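Local coordinates for protein filamentous hemagglutinin (Bordetella pertussis, PDB 1RWR) that serves as an adhesin whose secretion domain, a beta-helix, probably directs its export through the two-partner (type V) secretion pathway, at residues Q142-I147 with L166-G171; D161-L166 with A185-A190. All coordinates share one frame; numbering follows the deposited sequence.

How the interactions relate
Interactions 1 and 2 lie in adjoining parallel sheets of the beta-helix, with centres about 8 Å apart. Along the chain their segments alternate: 142-147, 161-166, 166-171, then 185-190. L166 belongs to both, because strand 159-164 turns at R165 straight into strand 166-169. One winding of the chain therefore supplies a strand to each contact. The two sheets meet inside the helix, where V145 CG1 packs on V162 CG1 at 3.6 Å and V145 CG2 on A164 CB at 3.7 Å. At the turn, G143 O lies against R165 CB. Together the contacts join successive coils of the secretion domain, and their side chains meet in its apolar interior.

Interaction 1. Residues Q142-I147 with L166-G171; sequences QGTVTI and LVKLQG
G143 starts the contact with its carbonyl O, which accepts the N-H of L166 at 3.2 Å. T144 comes next and lies abreast of L166. Its OG1 sits anti to the carbonyl carbon (chi1 -62°), and this places the hydroxyl oxygen 3.6 Å from L166 CB, with L166 CD1 also close. The other branch, CG2, rests over the backbone O of L166. The same O receives the N-H of V145 and the CA-H of T144. V145 turns its side chain to the opposite face of the sheet, the one shared with V167, I147 and L169. Its O takes the N-H of K168 at 3.0 Å, in a nearly straight bond of 168°. V167 CG1 also leans on this O. T146 returns to the T144 face. T146 OG1 lies 4.0 Å from K168 CB, and CG2 is slightly farther from it, while the lysine chain runs on past them. I147 donates its N-H to K168 O at 2.9 Å. Its O accepts the N-H of Q170 at 2.8 Å. Its CG1 meets L169 CD2 at 3.8 Å, the two side chains lying alongside each other on the buried face. CG2 packs on the backbone of G171. I147 therefore contributes both polar and apolar contacts at this end. Strands 144-147 and 166-169 run parallel, 8° apart, and each is also bonded to a further strand. Residues stack in register on successive coils, with aliphatic pairs V145/V167 and I147/L169 on the buried face, the arrangement of a parallel beta-helix.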
ATOM      1  N   GLN A 142       3.296  -6.593 -13.297  1.00 15.41           N
ATOM      2  CA  GLN A 142       3.391  -5.306 -13.967  1.00 14.26           C
ATOM      3  C   GLN A 142       2.871  -4.212 -13.077  1.00 13.72           C
ATOM      4  O   GLN A 142       2.285  -4.500 -12.055  1.00 13.70           O
ATOM      5  CB  GLN A 142       2.592  -5.302 -15.261  1.00 15.66           C
ATOM      6  CG  GLN A 142       1.090  -5.510 -15.076  1.00 16.95           C
ATOM      7  CD  GLN A 142       0.367  -5.609 -16.394  1.00 23.45           C
ATOM      8  OE1 GLN A 142      -0.044  -6.683 -16.805  1.00 28.95           O
ATOM      9  NE2 GLN A 142       0.258  -4.506 -17.080  1.00 24.51           N
ATOM     10  N   GLY A 143       3.101  -2.959 -13.486  1.00 13.27           N
ATOM     11  CA  GLY A 143       2.465  -1.804 -12.869  1.00 12.88           C
ATOM     12  C   GLY A 143       3.363  -1.037 -11.953  1.00 12.47           C
ATOM     13  O   GLY A 143       4.199  -1.608 -11.260  1.00 12.57           O
ATOM     14  N   THR A 144       3.128   0.265 -11.893  1.00 12.85           N
ATOM     15  CA  THR A 144       3.836   1.185 -10.993  1.00 12.97           C
ATOM     16  C   THR A 144       2.876   1.790  -9.963  1.00 12.40           C
ATOM     17  O   THR A 144       1.747   2.147 -10.304  1.00 11.79           O
ATOM     18  CB  THR A 144       4.430   2.311 -11.818  1.00 12.82           C
ATOM     19  OG1 THR A 144       5.399   1.778 -12.756  1.00 13.29           O
ATOM     20  CG2 THR A 144       5.149   3.325 -10.935  1.00 13.57           C
ATOM     21  N   VAL A 145       3.329   1.962  -8.726  1.00 12.31           N
ATOM     22  CA  VAL A 145       2.643   2.816  -7.756  1.00 11.67           C
ATOM     23  C   VAL A 145       3.510   4.038  -7.592  1.00 11.51           C
ATOM     24  O   VAL A 145       4.704   3.923  -7.348  1.00 12.07           O
ATOM     25  CB  VAL A 145       2.451   2.143  -6.397  1.00 11.72           C
ATOM     26  CG1 VAL A 145       1.962   3.147  -5.297  1.00 12.53           C
ATOM     27  CG2 VAL A 145       1.524   0.948  -6.526  1.00 13.14           C
ATOM     28  N   THR A 146       2.920   5.202  -7.768  1.00 11.16           N
ATOM     29  CA  THR A 146       3.589   6.472  -7.551  1.00 11.92           C
ATOM     30  C   THR A 146       2.965   7.218  -6.379  1.00 11.82           C
ATOM     31  O   THR A 146       1.758   7.461  -6.356  1.00 11.09           O
ATOM     32  CB  THR A 146       3.472   7.343  -8.812  1.00 12.29           C
ATOM     33  OG1 THR A 146       4.097   6.694  -9.939  1.00 14.66           O
ATOM     34  CG2 THR A 146       4.187   8.650  -8.589  1.00 13.69           C
ATOM     35  N   ILE A 147       3.783   7.534  -5.381  1.00 11.97           N
ATOM     36  CA  ILE A 147       3.363   8.377  -4.302  1.00 13.02           C
ATOM     37  C   ILE A 147       3.781   9.794  -4.712  1.00 12.78           C
ATOM     38  O   ILE A 147       4.958  10.076  -4.815  1.00 12.77           O
ATOM     39  CB  ILE A 147       4.023   7.965  -2.944  1.00 13.28           C
ATOM     40  CG1 ILE A 147       3.733   6.500  -2.580  1.00 16.63           C
ATOM     41  CG2 ILE A 147       3.541   8.897  -1.858  1.00 11.88           C
ATOM     42  CD1 ILE A 147       2.322   6.106  -2.662  1.00 19.94           C
ATOM     43  N   LEU A 166       7.135  -1.675 -10.095  1.00 11.48           N
ATOM     44  CA  LEU A 166       7.983  -0.515  -9.825  1.00 11.40           C
ATOM     45  C   LEU A 166       7.300   0.421  -8.843  1.00 12.03           C
ATOM     46  O   LEU A 166       6.076   0.534  -8.805  1.00 11.32           O
ATOM     47  CB  LEU A 166       8.235   0.275 -11.112  1.00 13.04           C
ATOM     48  CG  LEU A 166       8.908  -0.459 -12.282  1.00 14.15           C
ATOM     49  CD1 LEU A 166       8.931   0.477 -13.502  1.00 15.87           C
ATOM     50  CD2 LEU A 166      10.325  -0.970 -11.958  1.00 13.90           C
ATOM     51  N   VAL A 167       8.096   1.162  -8.092  1.00 11.81           N
ATOM     52  CA  VAL A 167       7.545   2.109  -7.125  1.00 11.54           C
ATOM     53  C   VAL A 167       8.330   3.413  -7.199  1.00 11.96           C
ATOM     54  O   VAL A 167       9.556   3.395  -7.202  1.00 11.91           O
ATOM     55  CB  VAL A 167       7.530   1.564  -5.689  1.00 11.20           C
ATOM     56  CG1 VAL A 167       6.896   2.589  -4.730  1.00 11.40           C
ATOM     57  CG2 VAL A 167       6.821   0.259  -5.612  1.00 12.08           C
ATOM     58  N   LYS A 168       7.610   4.526  -7.284  1.00 12.96           N
ATOM     59  CA  LYS A 168       8.213   5.869  -7.273  1.00 14.06           C
ATOM     60  C   LYS A 168       7.709   6.596  -6.024  1.00 12.84           C
ATOM     61  O   LYS A 168       6.498   6.642  -5.783  1.00 12.85           O
ATOM     62  CB  LYS A 168       7.842   6.603  -8.537  1.00 14.52           C
ATOM     63  CG  LYS A 168       8.470   5.900  -9.765  1.00 19.25           C
ATOM     64  CD  LYS A 168       8.114   6.508 -11.080  1.00 26.44           C
ATOM     65  CE  LYS A 168       8.928   5.845 -12.256  1.00 30.74           C
ATOM     66  NZ  LYS A 168      10.096   4.887 -11.944  1.00 30.35           N
ATOM     67  N   LEU A 169       8.644   7.126  -5.234  1.00 12.89           N
ATOM     68  CA  LEU A 169       8.336   7.796  -3.979  1.00 12.27           C
ATOM     69  C   LEU A 169       8.715   9.262  -4.094  1.00 12.62           C
ATOM     70  O   LEU A 169       9.890   9.614  -3.941  1.00 12.66           O
ATOM     71  CB  LEU A 169       9.064   7.142  -2.829  1.00 12.67           C
ATOM     72  CG  LEU A 169       8.805   5.640  -2.645  1.00 12.65           C
ATOM     73  CD1 LEU A 169       9.810   5.003  -1.710  1.00 15.14           C
ATOM     74  CD2 LEU A 169       7.337   5.412  -2.203  1.00 14.89           C
ATOM     75  N   GLN A 170       7.715  10.082  -4.381  1.00 12.66           N
ATOM     76  CA  GLN A 170       7.885  11.527  -4.592  1.00 14.54           C
ATOM     77  C   GLN A 170       7.079  12.370  -3.595  1.00 14.24           C
ATOM     78  O   GLN A 170       6.798  13.562  -3.823  1.00 14.07           O
ATOM     79  CB  GLN A 170       7.554  11.887  -6.030  1.00 15.59           C
ATOM     80  CG  GLN A 170       8.490  11.211  -7.010  1.00 18.88           C
ATOM     81  CD  GLN A 170       7.977  11.197  -8.442  1.00 23.06           C
ATOM     82  OE1 GLN A 170       7.004  11.867  -8.783  1.00 25.63           O
ATOM     83  NE2 GLN A 170       8.658  10.445  -9.287  1.00 24.52           N
ATOM     84  N   GLY A 171       6.731  11.744  -2.465  1.00 13.43           N
ATOM     85  CA  GLY A 171       6.047  12.400  -1.370  1.00 13.12           C
ATOM     86  C   GLY A 171       6.241  11.556  -0.127  1.00 12.96           C
ATOM     87  O   GLY A 171       6.635  10.389  -0.234  1.00 13.75           O
TER

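Interaction 2. Residues D161-L166 with A185-A190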
ATOM      1  N   ASP A 161       1.535  -1.029   3.136  1.00 10.34           N
ATOM      2  CA  ASP A 161       2.354  -1.800   2.200  1.00 10.63           C
ATOM      3  C   ASP A 161       2.043  -1.335   0.802  1.00 11.26           C
ATOM      4  O   ASP A 161       0.851  -1.131   0.428  1.00 11.65           O
ATOM      5  CB  ASP A 161       2.030  -3.291   2.246  1.00 10.67           C
ATOM      6  CG  ASP A 161       2.606  -4.004   3.433  1.00 12.88           C
ATOM      7  OD1 ASP A 161       3.291  -3.373   4.296  1.00 14.29           O
ATOM      8  OD2 ASP A 161       2.441  -5.264   3.555  1.00 13.63           O
ATOM      9  N   VAL A 162       3.109  -1.163   0.036  1.00 10.89           N
ATOM     10  CA  VAL A 162       3.039  -0.820  -1.388  1.00 11.01           C
ATOM     11  C   VAL A 162       3.771  -1.936  -2.127  1.00 11.45           C
ATOM     12  O   VAL A 162       4.968  -2.158  -1.899  1.00 11.88           O
ATOM     13  CB  VAL A 162       3.724   0.494  -1.699  1.00 11.40           C
ATOM     14  CG1 VAL A 162       3.699   0.749  -3.195  1.00 12.67           C
ATOM     15  CG2 VAL A 162       3.072   1.652  -0.987  1.00 11.74           C
ATOM     16  N   VAL A 163       3.037  -2.668  -2.971  1.00 10.48           N
ATOM     17  CA  VAL A 163       3.536  -3.898  -3.595  1.00 11.68           C
ATOM     18  C   VAL A 163       3.284  -3.835  -5.105  1.00 10.93           C
ATOM     19  O   VAL A 163       2.148  -3.894  -5.556  1.00 11.22           O
ATOM     20  CB  VAL A 163       2.833  -5.128  -2.955  1.00 11.49           C
ATOM     21  CG1 VAL A 163       3.441  -6.422  -3.492  1.00 14.11           C
ATOM     22  CG2 VAL A 163       2.957  -5.068  -1.429  1.00 10.11           C
ATOM     23  N   ALA A 164       4.325  -3.627  -5.891  1.00 11.85           N
ATOM     24  CA  ALA A 164       4.149  -3.272  -7.311  1.00 11.74           C
ATOM     25  C   ALA A 164       5.372  -3.687  -8.087  1.00 11.27           C
ATOM     26  O   ALA A 164       6.395  -4.083  -7.493  1.00 10.43           O
ATOM     27  CB  ALA A 164       3.909  -1.777  -7.469  1.00 12.56           C
ATOM     28  N   ARG A 165       5.305  -3.611  -9.418  1.00 10.98           N
ATOM     29  CA  ARG A 165       6.472  -3.975 -10.189  1.00 11.72           C
ATOM     30  C   ARG A 165       7.548  -2.925 -10.001  1.00 11.62           C
ATOM     31  O   ARG A 165       8.702  -3.260  -9.810  1.00 11.12           O
ATOM     32  CB  ARG A 165       6.137  -4.197 -11.661  1.00 12.16           C
ATOM     33  CG  ARG A 165       7.256  -4.893 -12.463  1.00 13.44           C
ATOM     34  CD  ARG A 165       7.410  -6.380 -12.059  1.00 14.25           C
ATOM     35  NE  ARG A 165       8.628  -7.027 -12.537  1.00 14.62           N
ATOM     36  CZ  ARG A 165       8.774  -7.659 -13.735  1.00 15.60           C
ATOM     37  NH1 ARG A 165       7.842  -7.626 -14.667  1.00 14.99           N
ATOM     38  NH2 ARG A 165       9.918  -8.262 -14.017  1.00 15.68           N
ATOM     39  N   LEU A 166       7.135  -1.675 -10.095  1.00 11.48           N
ATOM     40  CA  LEU A 166       7.983  -0.515  -9.825  1.00 11.40           C
ATOM     41  C   LEU A 166       7.300   0.421  -8.843  1.00 12.03           C
ATOM     42  O   LEU A 166       6.076   0.534  -8.805  1.00 11.32           O
ATOM     43  CB  LEU A 166       8.235   0.275 -11.112  1.00 13.04           C
ATOM     44  CG  LEU A 166       8.908  -0.459 -12.282  1.00 14.15           C
ATOM     45  CD1 LEU A 166       8.931   0.477 -13.502  1.00 15.87           C
ATOM     46  CD2 LEU A 166      10.325  -0.970 -11.958  1.00 13.90           C
ATOM     47  N   ALA A 185       6.127  -1.027   4.346  1.00 11.61           N
ATOM     48  CA  ALA A 185       6.856  -1.945   3.469  1.00 11.74           C
ATOM     49  C   ALA A 185       6.607  -1.554   2.042  1.00 11.17           C
ATOM     50  O   ALA A 185       5.460  -1.294   1.662  1.00 11.63           O
ATOM     51  CB  ALA A 185       6.436  -3.370   3.713  1.00 12.69           C
ATOM     52  N   VAL A 186       7.685  -1.464   1.270  1.00 10.37           N
ATOM     53  CA  VAL A 186       7.614  -1.219  -0.161  1.00 11.06           C
ATOM     54  C   VAL A 186       8.303  -2.435  -0.804  1.00 11.57           C
ATOM     55  O   VAL A 186       9.475  -2.741  -0.496  1.00 11.30           O
ATOM     56  CB  VAL A 186       8.322   0.074  -0.566  1.00 11.26           C
ATOM     57  CG1 VAL A 186       8.275   0.251  -2.090  1.00 12.63           C
ATOM     58  CG2 VAL A 186       7.733   1.268   0.113  1.00 13.12           C
ATOM     59  N   VAL A 187       7.557  -3.169  -1.623  1.00 12.36           N
ATOM     60  CA  VAL A 187       8.015  -4.449  -2.186  1.00 12.29           C
ATOM     61  C   VAL A 187       7.868  -4.346  -3.693  1.00 12.05           C
ATOM     62  O   VAL A 187       6.725  -4.268  -4.223  1.00 12.87           O
ATOM     63  CB  VAL A 187       7.192  -5.603  -1.638  1.00 12.98           C
ATOM     64  CG1 VAL A 187       7.557  -6.936  -2.320  1.00 15.50           C
ATOM     65  CG2 VAL A 187       7.337  -5.685  -0.108  1.00 15.07           C
ATOM     66  N   ALA A 188       9.005  -4.287  -4.387  1.00 12.01           N
ATOM     67  CA  ALA A 188       9.029  -4.143  -5.831  1.00 11.83           C
ATOM     68  C   ALA A 188       9.539  -5.385  -6.510  1.00 11.97           C
ATOM     69  O   ALA A 188      10.295  -6.167  -5.904  1.00 13.96           O
ATOM     70  CB  ALA A 188       9.871  -2.939  -6.232  1.00 13.20           C
ATOM     71  N   GLY A 189       9.115  -5.582  -7.743  1.00 12.58           N
ATOM     72  CA  GLY A 189       9.565  -6.709  -8.560  1.00 12.88           C
ATOM     73  C   GLY A 189       8.443  -7.693  -8.842  1.00 13.44           C
ATOM     74  O   GLY A 189       7.303  -7.501  -8.431  1.00 12.75           O
ATOM     75  N   ALA A 190       8.788  -8.721  -9.605  1.00 14.09           N
ATOM     76  CA  ALA A 190       7.855  -9.775  -9.944  1.00 13.90           C
ATOM     77  C   ALA A 190       7.823 -10.737  -8.787  1.00 14.43           C
ATOM     78  O   ALA A 190       8.774 -11.488  -8.547  1.00 15.00           O
ATOM     79  CB  ALA A 190       8.257 -10.455 -11.248  1.00 13.92           C
TER
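G189 N is held between two carbonyls of the preceding coil, A164 O and R165 O, each 3.1 Å away. The bond to A164 O lies in the carbonyl plane but is bent, and the one to R165 O is weak. Both strands are ending here, and the amide is shared across the turn. Further back the pairing is regular. V187 N donates to V162 O at 2.8 Å, V187 O accepts the N-H of A164 at 3.0 Å, and A185 O accepts the N-H of V162. The side chains stack in register. V163 CG1 comes within 4.3 Å of V187 CB on one face, and V162 and V186 meet more loosely on the other. D161 shares the V163 face. The first torsion sets CG beside the backbone N, and with chi2 near 0° OD1 lies 3.2 Å from A185 CB. The carboxylate is gripped beyond this pair by Y193 OH and by a salt bridge to R198. R165 bends at chi2 (70°), and its CD and NE pass along the backbone of G189 and A190. The A190 methyl, CB, lies 3.5 Å above one face of the R165 guanidinium, displaced from the centre of the group. D236 bridges to NE, and NH1 donates to the backbone O atoms of Q141 and A207. The buried guanidinium thus has several polar partners. Strands 159-164 and 183-188 are neighbours inside the ten-stranded parallel sheet. Strand 119-125 pairs with the first on its other edge, and 229-234 with the second. Y193 of strand 191-194 touches V163 and V187, while I217 of strand 215-219 packs against V186.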